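Local coordinates for protein positive phenol-degradative gene regulator (Ralstonia sp. E2, PDB 5FRV) that probably senses phenolic effectors through this N-terminal zinc-containing domain and, as a sigma-54-dependent, ATP-binding DNA-binding activator, switches on phenol-degradation genes, at residues G93-G98 / G160-L165; V123-F128 / R186-P191; R109-T114 / L129-F134; L171-E176 / E199-L204. All coordinates share one frame; numbering follows the deposited sequence.

Contact 1 (G93-G98 / G160-L165); sequences GMLEMG and GYTSAL. With PCR (p-cresol), chain D.
G98 and Y161 come to 6.6 Å between CA atoms, and L95 and T162 to 7.3 Å, where segment 93-98, helical at both ends, meets helix 152-166. This helix-to-helix contact closes one side of the probable effector pocket, where p-cresol is bound. Y161 has the largest share of the buried surface. CG set anti to the backbone N (chi1 -178°) sends the ring straight across to the other segment, and its hydroxyl OH donates a hydrogen bond of 2.6 Å to M94 O, meeting it nearly end-on to the carbonyl. That oxygen also accepts from M97 N, so two donors grip it. The Y161 ring is used on its flat side as well: G98 CA sits over one face, 3.5 Å from the centroid, a CH-pi contact made close by the bare glycine backbone. Further along the helix, L165 reaches over with CD2, which rests 3.7 Å from L95 CA, and the two leucine side chains cross at about a right angle. T162 OG1, hydrogen-bonded to Y172 OH, and L95 CD2 turn to the ligand; the methyl carbon CB of p-cresol lies 3.5 Å from T162 OG1 and 3.9 Å from L95 CD2.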
# COMPACT_ATOMS: atom_id res chain seq x y z
N GLY A 93 27.58 -1.16 1.34
CA GLY A 93 26.80 -2.29 0.86
C GLY A 93 25.53 -2.47 1.68
O GLY A 93 24.52 -2.95 1.17
N MET A 94 25.58 -2.08 2.95
CA MET A 94 24.37 -2.06 3.78
C MET A 94 23.48 -0.86 3.49
O MET A 94 22.25 -0.99 3.52
CB MET A 94 24.71 -2.07 5.26
CG MET A 94 25.36 -3.36 5.76
SD MET A 94 25.60 -3.19 7.53
CE MET A 94 27.02 -2.10 7.52
N LEU A 95 24.08 0.30 3.28
CA LEU A 95 23.35 1.48 2.88
C LEU A 95 22.55 1.15 1.63
O LEU A 95 21.38 1.50 1.51
CB LEU A 95 24.30 2.66 2.62
CG LEU A 95 23.76 4.06 2.32
CD1 LEU A 95 23.34 4.22 0.86
CD2 LEU A 95 22.61 4.42 3.28
N GLU A 96 23.21 0.43 0.71
CA GLU A 96 22.66 0.15 -0.61
C GLU A 96 21.40 -0.69 -0.59
O GLU A 96 20.65 -0.68 -1.55
CB GLU A 96 23.69 -0.56 -1.48
CG GLU A 96 24.52 0.37 -2.33
CD GLU A 96 24.69 -0.13 -3.77
OE1 GLU A 96 24.31 -1.28 -4.06
OE2 GLU A 96 25.20 0.65 -4.61
N MET A 97 21.20 -1.45 0.48
CA MET A 97 20.01 -2.29 0.56
C MET A 97 18.74 -1.43 0.58
O MET A 97 17.69 -1.86 0.09
CB MET A 97 20.10 -3.18 1.79
CG MET A 97 21.22 -4.21 1.68
SD MET A 97 21.24 -5.38 3.07
CE MET A 97 22.40 -6.61 2.46
N GLY A 98 18.85 -0.22 1.11
CA GLY A 98 17.75 0.74 1.10
C GLY A 98 17.24 1.03 -0.29
O GLY A 98 16.07 0.79 -0.60
N GLY A 160 13.87 7.51 7.24
CA GLY A 160 13.71 6.44 8.22
C GLY A 160 14.73 5.33 8.06
O GLY A 160 15.32 4.91 9.04
N TYR A 161 14.94 4.88 6.84
CA TYR A 161 15.93 3.83 6.60
C TYR A 161 17.32 4.28 7.07
O TYR A 161 17.99 3.61 7.88
CB TYR A 161 15.95 3.44 5.12
CG TYR A 161 16.94 2.32 4.83
CD1 TYR A 161 18.29 2.59 4.60
CD2 TYR A 161 16.54 0.99 4.84
CE1 TYR A 161 19.20 1.58 4.38
CE2 TYR A 161 17.45 -0.03 4.60
CZ TYR A 161 18.79 0.28 4.37
OH TYR A 161 19.71 -0.71 4.14
N THR A 162 17.77 5.42 6.57
CA THR A 162 19.14 5.85 6.86
C THR A 162 19.34 6.16 8.32
O THR A 162 20.38 5.81 8.90
CB THR A 162 19.51 7.07 6.05
OG1 THR A 162 19.09 6.86 4.68
CG2 THR A 162 21.01 7.29 6.11
N SER A 163 18.35 6.79 8.92
CA SER A 163 18.44 7.16 10.32
C SER A 163 18.56 5.90 11.17
O SER A 163 19.41 5.83 12.06
CB SER A 163 17.24 7.99 10.75
OG SER A 163 17.22 9.21 10.02
N ALA A 164 17.73 4.90 10.89
CA ALA A 164 17.74 3.66 11.67
C ALA A 164 19.07 2.96 11.50
O ALA A 164 19.59 2.34 12.44
CB ALA A 164 16.58 2.73 11.26
N LEU A 165 19.62 3.04 10.29
CA LEU A 165 20.87 2.37 9.99
C LEU A 165 22.05 3.04 10.71
O LEU A 165 22.95 2.36 11.21
CB LEU A 165 21.09 2.34 8.47
CG LEU A 165 22.40 1.76 7.94
CD1 LEU A 165 22.57 0.35 8.44
CD2 LEU A 165 22.40 1.79 6.41
CB PCR D . 19.18 5.24 1.54
CG PCR D . 18.05 5.35 0.55
CD1 PCR D . 16.93 4.55 0.68
CE1 PCR D . 15.91 4.65 -0.25
CD2 PCR D . 18.15 6.26 -0.51
CE2 PCR D . 17.13 6.35 -1.43
CZ PCR D . 16.01 5.55 -1.30
OH PCR D . 14.97 5.64 -2.22

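Contact 2 (V123-F128 / R186-P191); sequences VYHGEF and RILGKP. With PCR (p-cresol), chain D.
F128 and I187 face each other as an antiparallel hydrogen-bonded pair, their backbones joined in both directions: I187 N to F128 O at 2.9 Å and F128 N to I187 O at 3.1 Å. On the pocket side, I187 CG1 lies 3.8 Å from F128 CB and touches ring CD1. I187 CG1 sits between its own backbone N and carbonyl carbon (chi1 78°), which brings this branch to the phenylalanine and lets CD1 reach the ligand. p-Cresol lies over one face of the F128 ring, CD2 of the ligand above its centre, and Y124 OH meets that ring at its edge. The two strands are central neighbours in the four-stranded antiparallel sheet of this N-terminal domain, to which the XylR_N and V4R families both contribute, and F128 and I187 floor the p-cresol pocket. Next in buried surface, Y124 places CE2 3.4 Å from G189 O, oblique to the ring, while its hydroxyl is hydrogen-bonded to Y172 OH on strand 170-176. G126 and G189 pair backbone to backbone, with G189 N donating to G126 O at 2.8 Å. On the other face L188 CD1 packs against E127 CG and lies 3.6 Å from H125 NE2.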
# COMPACT_ATOMS: atom_id res chain seq x y z
N VAL A 123 29.17 9.70 10.29
CA VAL A 123 29.29 10.55 9.11
C VAL A 123 28.39 10.01 8.00
O VAL A 123 28.40 8.82 7.70
CB VAL A 123 30.75 10.62 8.61
CG1 VAL A 123 30.82 11.16 7.20
CG2 VAL A 123 31.59 11.49 9.55
N TYR A 124 27.60 10.90 7.41
CA TYR A 124 26.79 10.52 6.26
C TYR A 124 26.55 11.68 5.32
O TYR A 124 26.08 12.75 5.71
CB TYR A 124 25.43 9.95 6.68
CG TYR A 124 24.64 9.46 5.48
CD1 TYR A 124 24.94 8.24 4.88
CD2 TYR A 124 23.62 10.23 4.93
CE1 TYR A 124 24.25 7.79 3.78
CE2 TYR A 124 22.91 9.78 3.82
CZ TYR A 124 23.24 8.57 3.25
OH TYR A 124 22.56 8.11 2.16
N HIS A 125 26.89 11.45 4.07
CA HIS A 125 26.51 12.37 3.03
C HIS A 125 26.11 11.58 1.81
O HIS A 125 26.93 10.85 1.26
CB HIS A 125 27.66 13.32 2.70
CG HIS A 125 27.25 14.43 1.79
ND1 HIS A 125 26.82 15.65 2.26
CD2 HIS A 125 27.15 14.48 0.44
CE1 HIS A 125 26.50 16.42 1.23
NE2 HIS A 125 26.69 15.73 0.12
N GLY A 126 24.86 11.71 1.40
CA GLY A 126 24.36 10.88 0.31
C GLY A 126 23.43 11.57 -0.67
O GLY A 126 22.55 12.33 -0.26
N GLU A 127 23.64 11.30 -1.96
CA GLU A 127 22.89 11.88 -3.06
C GLU A 127 22.39 10.74 -3.92
O GLU A 127 23.14 9.81 -4.21
CB GLU A 127 23.75 12.83 -3.92
CG GLU A 127 24.29 14.08 -3.21
CD GLU A 127 25.12 14.97 -4.15
OE1 GLU A 127 25.34 14.57 -5.32
OE2 GLU A 127 25.55 16.07 -3.71
N PHE A 128 21.13 10.81 -4.34
CA PHE A 128 20.53 9.72 -5.12
C PHE A 128 19.65 10.23 -6.25
O PHE A 128 19.00 11.28 -6.12
CB PHE A 128 19.68 8.81 -4.22
CG PHE A 128 20.41 8.26 -3.03
CD1 PHE A 128 20.60 9.04 -1.90
CD2 PHE A 128 20.89 6.97 -3.03
CE1 PHE A 128 21.28 8.55 -0.81
CE2 PHE A 128 21.58 6.47 -1.93
CZ PHE A 128 21.77 7.26 -0.84
N ARG A 186 15.59 13.86 -7.53
CA ARG A 186 16.97 13.77 -7.05
C ARG A 186 17.03 14.30 -5.63
O ARG A 186 16.48 15.36 -5.31
CB ARG A 186 17.90 14.55 -7.97
CG ARG A 186 19.33 14.64 -7.51
CD ARG A 186 20.16 15.30 -8.61
NE ARG A 186 21.43 15.80 -8.11
CZ ARG A 186 21.60 17.00 -7.57
NH1 ARG A 186 20.55 17.82 -7.44
NH2 ARG A 186 22.80 17.39 -7.15
N ILE A 187 17.70 13.55 -4.76
CA ILE A 187 17.60 13.80 -3.34
C ILE A 187 18.97 13.93 -2.66
O ILE A 187 20.00 13.47 -3.18
CB ILE A 187 16.78 12.69 -2.62
CG1 ILE A 187 17.65 11.43 -2.43
CG2 ILE A 187 15.49 12.37 -3.41
CD1 ILE A 187 16.93 10.26 -1.76
N LEU A 188 18.96 14.56 -1.49
CA LEU A 188 20.14 14.71 -0.66
C LEU A 188 19.84 14.41 0.79
O LEU A 188 18.89 14.97 1.37
CB LEU A 188 20.70 16.14 -0.78
CG LEU A 188 21.83 16.46 0.21
CD1 LEU A 188 23.06 15.61 -0.12
CD2 LEU A 188 22.16 17.96 0.23
N GLY A 189 20.64 13.53 1.39
CA GLY A 189 20.50 13.27 2.81
C GLY A 189 21.74 13.55 3.64
O GLY A 189 22.85 13.16 3.28
N LYS A 190 21.54 14.22 4.77
CA LYS A 190 22.63 14.47 5.71
C LYS A 190 22.09 14.67 7.13
O LYS A 190 20.88 14.86 7.32
CB LYS A 190 23.48 15.66 5.22
CG LYS A 190 22.83 17.01 5.29
CD LYS A 190 23.54 17.99 4.37
CE LYS A 190 22.78 19.29 4.23
NZ LYS A 190 23.49 20.26 3.36
N PRO A 191 22.98 14.58 8.15
CA PRO A 191 22.53 14.67 9.54
C PRO A 191 21.72 15.92 9.85
O PRO A 191 22.00 17.00 9.31
CB PRO A 191 23.85 14.67 10.34
CG PRO A 191 24.78 13.84 9.50
CD PRO A 191 24.42 14.24 8.07
CB PCR D . 19.18 5.24 1.54
CG PCR D . 18.05 5.35 0.55
CD1 PCR D . 16.93 4.55 0.68
CE1 PCR D . 15.91 4.65 -0.25
CD2 PCR D . 18.15 6.26 -0.51
CE2 PCR D . 17.13 6.35 -1.43
CZ PCR D . 16.01 5.55 -1.30
OH PCR D . 14.97 5.64 -2.22

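Contact 3 (R109-T114 / L129-F134); sequences RVTPLT and LWEDSF. With PCR (p-cresol), chain D.
R109 and E131 are held by a reciprocal pair of backbone bonds, R109 N to E131 O and E131 N to R109 O, each 2.8 Å. Two residues on, T111 and L129 repeat the pattern, with L129 N donating to T111 O at 2.7 Å. These are the ends, remote from the turn, of the antiparallel beta hairpin 109-118/123-131. On the outer face E131 OE1 approaches R109 NE at the edge of the guanidinium in a long salt bridge of 3.8 Å; the carboxylate plane stands 81° to the guanidinium, far from a flat two-pronged pairing. A water lies among E131 OE1 (2.8 Å), R109 O and T111 OG1; it has more acceptors in reach than protons, so not all need be bonded at once. R109 and D132 reach the second subunit as well, where D132 O accepts from R38 of that chain. Packing on this face comes from L129 CB against T111 CB. V110 and W130, a non-hydrogen-bonded pair, project side by side to the opposite face, into the p-cresol pocket. There V110 CG2 lies 3.8 Å from W130 CD1, and V110 CG1 meets the indole at its edge. The same edge carries the polar contact with p-cresol, whose hydroxyl is also hydrogen-bonded to H102: W130 NE1 donates to the ligand OH at 2.9 Å, with a bent N-H...O angle of 145°.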
# COMPACT_ATOMS: atom_id res chain seq x y z
N ARG A 109 12.73 3.72 -8.94
CA ARG A 109 14.03 3.17 -9.31
C ARG A 109 15.10 4.09 -8.76
O ARG A 109 15.13 5.29 -9.07
CB ARG A 109 14.18 3.03 -10.82
CG ARG A 109 15.58 2.59 -11.23
CD ARG A 109 15.82 2.70 -12.74
NE ARG A 109 17.21 2.38 -13.05
CZ ARG A 109 17.68 1.15 -13.20
NH1 ARG A 109 16.85 0.11 -13.10
NH2 ARG A 109 18.96 0.94 -13.47
N VAL A 110 15.96 3.54 -7.92
CA VAL A 110 16.93 4.36 -7.20
C VAL A 110 18.32 4.12 -7.75
O VAL A 110 18.73 2.98 -7.94
CB VAL A 110 16.90 4.07 -5.71
CG1 VAL A 110 17.75 5.10 -4.94
CG2 VAL A 110 15.46 4.06 -5.22
N THR A 111 19.03 5.21 -8.02
CA THR A 111 20.44 5.12 -8.36
C THR A 111 21.28 6.00 -7.43
O THR A 111 21.14 7.23 -7.46
CB THR A 111 20.70 5.53 -9.82
OG1 THR A 111 19.84 4.77 -10.67
CG2 THR A 111 22.16 5.27 -10.20
N PRO A 112 22.13 5.37 -6.60
CA PRO A 112 23.05 6.11 -5.75
C PRO A 112 23.98 6.95 -6.61
O PRO A 112 24.54 6.43 -7.58
CB PRO A 112 23.81 5.01 -5.00
CG PRO A 112 22.95 3.79 -5.12
CD PRO A 112 22.29 3.91 -6.46
N LEU A 113 24.12 8.23 -6.29
CA LEU A 113 25.02 9.11 -7.06
C LEU A 113 26.42 9.10 -6.45
O LEU A 113 27.38 8.59 -7.03
CB LEU A 113 24.50 10.55 -7.11
CG LEU A 113 23.25 10.88 -7.93
CD1 LEU A 113 22.68 12.22 -7.51
CD2 LEU A 113 23.55 10.87 -9.42
N THR A 114 26.51 9.68 -5.26
CA THR A 114 27.74 9.66 -4.49
C THR A 114 27.35 9.44 -3.03
O THR A 114 26.45 10.10 -2.52
CB THR A 114 28.54 10.98 -4.64
OG1 THR A 114 27.75 12.08 -4.17
CG2 THR A 114 28.91 11.23 -6.11
N LEU A 129 19.63 9.46 -7.34
CA LEU A 129 18.70 9.64 -8.45
C LEU A 129 17.46 8.76 -8.27
O LEU A 129 17.56 7.59 -7.90
CB LEU A 129 19.37 9.31 -9.78
CG LEU A 129 18.49 9.43 -11.02
CD1 LEU A 129 18.17 10.90 -11.32
CD2 LEU A 129 19.12 8.76 -12.24
N TRP A 130 16.30 9.35 -8.54
CA TRP A 130 15.01 8.67 -8.51
C TRP A 130 14.34 8.66 -9.88
O TRP A 130 13.86 9.70 -10.34
CB TRP A 130 14.08 9.34 -7.50
CG TRP A 130 14.23 8.90 -6.07
CD1 TRP A 130 14.96 7.85 -5.60
CD2 TRP A 130 13.61 9.50 -4.93
NE1 TRP A 130 14.84 7.76 -4.23
CE2 TRP A 130 14.01 8.77 -3.80
CE3 TRP A 130 12.74 10.58 -4.75
CZ2 TRP A 130 13.57 9.08 -2.52
CZ3 TRP A 130 12.33 10.91 -3.46
CH2 TRP A 130 12.73 10.15 -2.37
N GLU A 131 14.28 7.51 -10.53
CA GLU A 131 13.53 7.42 -11.79
C GLU A 131 12.22 6.64 -11.60
O GLU A 131 12.18 5.65 -10.88
CB GLU A 131 14.39 6.77 -12.87
CG GLU A 131 15.64 7.60 -13.20
CD GLU A 131 16.58 6.88 -14.15
OE1 GLU A 131 17.43 6.10 -13.67
OE2 GLU A 131 16.47 7.09 -15.39
N ASP A 132 11.17 7.13 -12.25
CA ASP A 132 9.83 6.51 -12.22
C ASP A 132 9.21 6.49 -10.81
O ASP A 132 8.55 5.52 -10.43
CB ASP A 132 9.89 5.08 -12.76
CG ASP A 132 10.66 4.98 -14.07
OD1 ASP A 132 10.16 5.49 -15.10
OD2 ASP A 132 11.78 4.41 -14.05
N SER A 133 9.41 7.57 -10.06
CA SER A 133 8.77 7.73 -8.76
C SER A 133 7.27 7.53 -8.90
O SER A 133 6.62 8.28 -9.64
CB SER A 133 9.06 9.10 -8.16
OG SER A 133 10.47 9.32 -8.04
N PHE A 134 6.70 6.53 -8.22
CA PHE A 134 5.26 6.37 -8.29
C PHE A 134 4.58 7.60 -7.72
O PHE A 134 3.54 8.02 -8.20
CB PHE A 134 4.80 5.11 -7.53
CG PHE A 134 4.38 5.38 -6.10
CD1 PHE A 134 5.32 5.34 -5.08
CD2 PHE A 134 3.06 5.66 -5.78
CE1 PHE A 134 4.94 5.59 -3.78
CE2 PHE A 134 2.68 5.92 -4.49
CZ PHE A 134 3.62 5.88 -3.48
CB PCR D . 19.18 5.24 1.54
CG PCR D . 18.05 5.35 0.55
CD1 PCR D . 16.93 4.55 0.68
CE1 PCR D . 15.91 4.65 -0.25
CD2 PCR D . 18.15 6.26 -0.51
CE2 PCR D . 17.13 6.35 -1.43
CZ PCR D . 16.01 5.55 -1.30
OH PCR D . 14.97 5.64 -2.22
O HOH W 1 17.62 5.81 -10.87

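Contact 4 (L171-E176 / E199-L204); sequences LYRELE and EAELAL. With ZN (zinc ion), chain C.
E201 leaves helix 198-203 with its CG trans to the backbone N and then bends at chi2 (79°), which carries its carboxylate over to R173 on the edge strand 170-176. R173 is itself folded at chi2 and chi3, so its aliphatic part runs past the glutamate in the opposite direction and the guanidinium lies beyond it. NH1 of R173 makes a salt bridge and hydrogen bond of 3.3 Å to OE1 of E201. The bond is bent, 137° at the hydrogen, and reaches OE1 from above the carboxylate plane, the two flat groups being steeply turned against each other. R173 CD also lies 3.9 Å from E201 CD. Apolar cover comes from L171: its CD1 rests 4.0 Å from E201 CG, and its CD2 faces L202 CD1 at 4.4 Å. Helix and strand run at right angles, their axes 9.6 Å apart, so the C-terminal helix is laid across the outermost strand of the sensor-domain sheet through these few side chains.

Y172 points away from the helix and its side chain touches p-cresol. E174, farther along the strand, binds zinc through OE2 at 2.0 Å, with C151, C177 and C185 completing the site. The stronger partner of R173 is D197, in a salt bridge to the same NH1, and E201 has a long, weak ion pair with R64. Sharing R173 between two carboxylates would tend to keep both ionised, and the oblique single bond to E201 suggests a modest electrostatic tie rather than a rigid clamp.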
# COMPACT_ATOMS: atom_id res chain seq x y z
N LEU A 171 18.23 13.46 7.73
CA LEU A 171 17.10 13.97 6.97
C LEU A 171 17.41 14.05 5.49
O LEU A 171 18.55 14.30 5.10
CB LEU A 171 16.70 15.35 7.47
CG LEU A 171 16.37 15.50 8.95
CD1 LEU A 171 16.15 16.97 9.25
CD2 LEU A 171 15.12 14.71 9.31
N TYR A 172 16.38 13.84 4.66
CA TYR A 172 16.50 14.02 3.19
C TYR A 172 15.59 15.09 2.65
O TYR A 172 14.53 15.38 3.19
CB TYR A 172 16.18 12.74 2.42
CG TYR A 172 17.21 11.65 2.52
CD1 TYR A 172 17.35 10.93 3.70
CD2 TYR A 172 17.99 11.30 1.43
CE1 TYR A 172 18.28 9.92 3.80
CE2 TYR A 172 18.90 10.27 1.52
CZ TYR A 172 19.03 9.59 2.72
OH TYR A 172 19.95 8.56 2.84
N ARG A 173 16.00 15.67 1.53
CA ARG A 173 15.08 16.51 0.77
C ARG A 173 15.30 16.32 -0.71
O ARG A 173 16.38 15.90 -1.14
CB ARG A 173 15.21 17.97 1.19
CG ARG A 173 14.03 18.38 2.08
CD ARG A 173 14.44 19.31 3.20
NE ARG A 173 14.46 20.70 2.76
CZ ARG A 173 13.85 21.69 3.40
NH1 ARG A 173 13.17 21.45 4.52
NH2 ARG A 173 13.93 22.93 2.93
N GLU A 174 14.25 16.57 -1.48
CA GLU A 174 14.32 16.48 -2.93
C GLU A 174 14.79 17.79 -3.50
O GLU A 174 14.15 18.80 -3.27
CB GLU A 174 12.96 16.16 -3.53
CG GLU A 174 12.40 14.81 -3.23
CD GLU A 174 11.11 14.59 -4.02
OE1 GLU A 174 10.06 15.05 -3.54
OE2 GLU A 174 11.16 14.01 -5.11
N LEU A 175 15.89 17.77 -4.25
CA LEU A 175 16.42 18.98 -4.87
C LEU A 175 15.73 19.25 -6.21
O LEU A 175 15.70 20.39 -6.70
CB LEU A 175 17.93 18.84 -5.06
CG LEU A 175 18.69 18.46 -3.79
CD1 LEU A 175 20.19 18.52 -4.04
CD2 LEU A 175 18.28 19.36 -2.61
N GLU A 176 15.20 18.19 -6.80
CA GLU A 176 14.35 18.30 -7.99
C GLU A 176 13.40 17.12 -7.99
O GLU A 176 13.62 16.15 -7.25
CB GLU A 176 15.18 18.36 -9.28
CG GLU A 176 15.80 17.04 -9.73
CD GLU A 176 16.69 17.20 -10.96
OE1 GLU A 176 16.16 17.11 -12.10
OE2 GLU A 176 17.91 17.43 -10.79
N GLU A 199 15.64 21.41 12.12
CA GLU A 199 14.75 21.12 13.24
C GLU A 199 13.28 21.25 12.83
O GLU A 199 12.40 20.61 13.41
CB GLU A 199 15.04 22.04 14.44
CG GLU A 199 14.20 21.75 15.69
CD GLU A 199 14.55 20.43 16.38
OE1 GLU A 199 15.66 19.89 16.15
OE2 GLU A 199 13.69 19.91 17.14
N ALA A 200 13.02 22.08 11.82
CA ALA A 200 11.65 22.28 11.35
C ALA A 200 11.21 21.14 10.44
O ALA A 200 10.03 20.77 10.43
CB ALA A 200 11.53 23.61 10.62
N GLU A 201 12.14 20.59 9.67
CA GLU A 201 11.85 19.42 8.85
C GLU A 201 11.57 18.24 9.79
O GLU A 201 10.68 17.44 9.53
CB GLU A 201 13.01 19.12 7.88
CG GLU A 201 12.89 17.81 7.07
CD GLU A 201 11.95 17.91 5.86
OE1 GLU A 201 11.35 18.99 5.64
OE2 GLU A 201 11.81 16.90 5.12
N LEU A 202 12.30 18.18 10.90
CA LEU A 202 12.14 17.11 11.88
C LEU A 202 10.75 17.13 12.51
O LEU A 202 10.20 16.09 12.84
CB LEU A 202 13.20 17.20 12.96
CG LEU A 202 13.13 16.09 14.02
CD1 LEU A 202 13.47 14.73 13.41
CD2 LEU A 202 14.04 16.41 15.20
N ALA A 203 10.21 18.33 12.69
CA ALA A 203 8.85 18.51 13.19
C ALA A 203 7.82 17.73 12.34
O ALA A 203 6.79 17.30 12.85
CB ALA A 203 8.50 19.99 13.22
N LEU A 204 8.11 17.54 11.06
CA LEU A 204 7.18 16.86 10.17
C LEU A 204 7.09 15.34 10.43
O LEU A 204 6.16 14.67 9.96
CB LEU A 204 7.57 17.12 8.73
CG LEU A 204 7.46 18.59 8.33
CD1 LEU A 204 8.13 18.83 6.99
CD2 LEU A 204 6.00 18.99 8.28
ZN ZN C . 9.85 13.51 -6.52

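How the contacts relate
Contacts 1, 2 and 3 all touch one p-cresol molecule, and contact 4 adds Y172, whose side chain comes within about 4 Å of it. Contacts 2 and 3 share strand 123-131, with centres 13 Å apart; L113 N and T114 O bond to E127 from the next strand, at a classic beta bulge. Contact 1 packs on that sheet through L95 CD1, 3.8 Å from F128 CZ. A chain of hydroxyls links contacts 1, 4 and 2: T162 OG1 lies 2.6 Å from Y172 OH, which lies 2.7 Å from Y124 OH. Zinc and ligand sites meet at W130, whose CZ3 packs 3.7 Å from E174 OE2, although contacts 3 and 4 are centred about 18 Å apart.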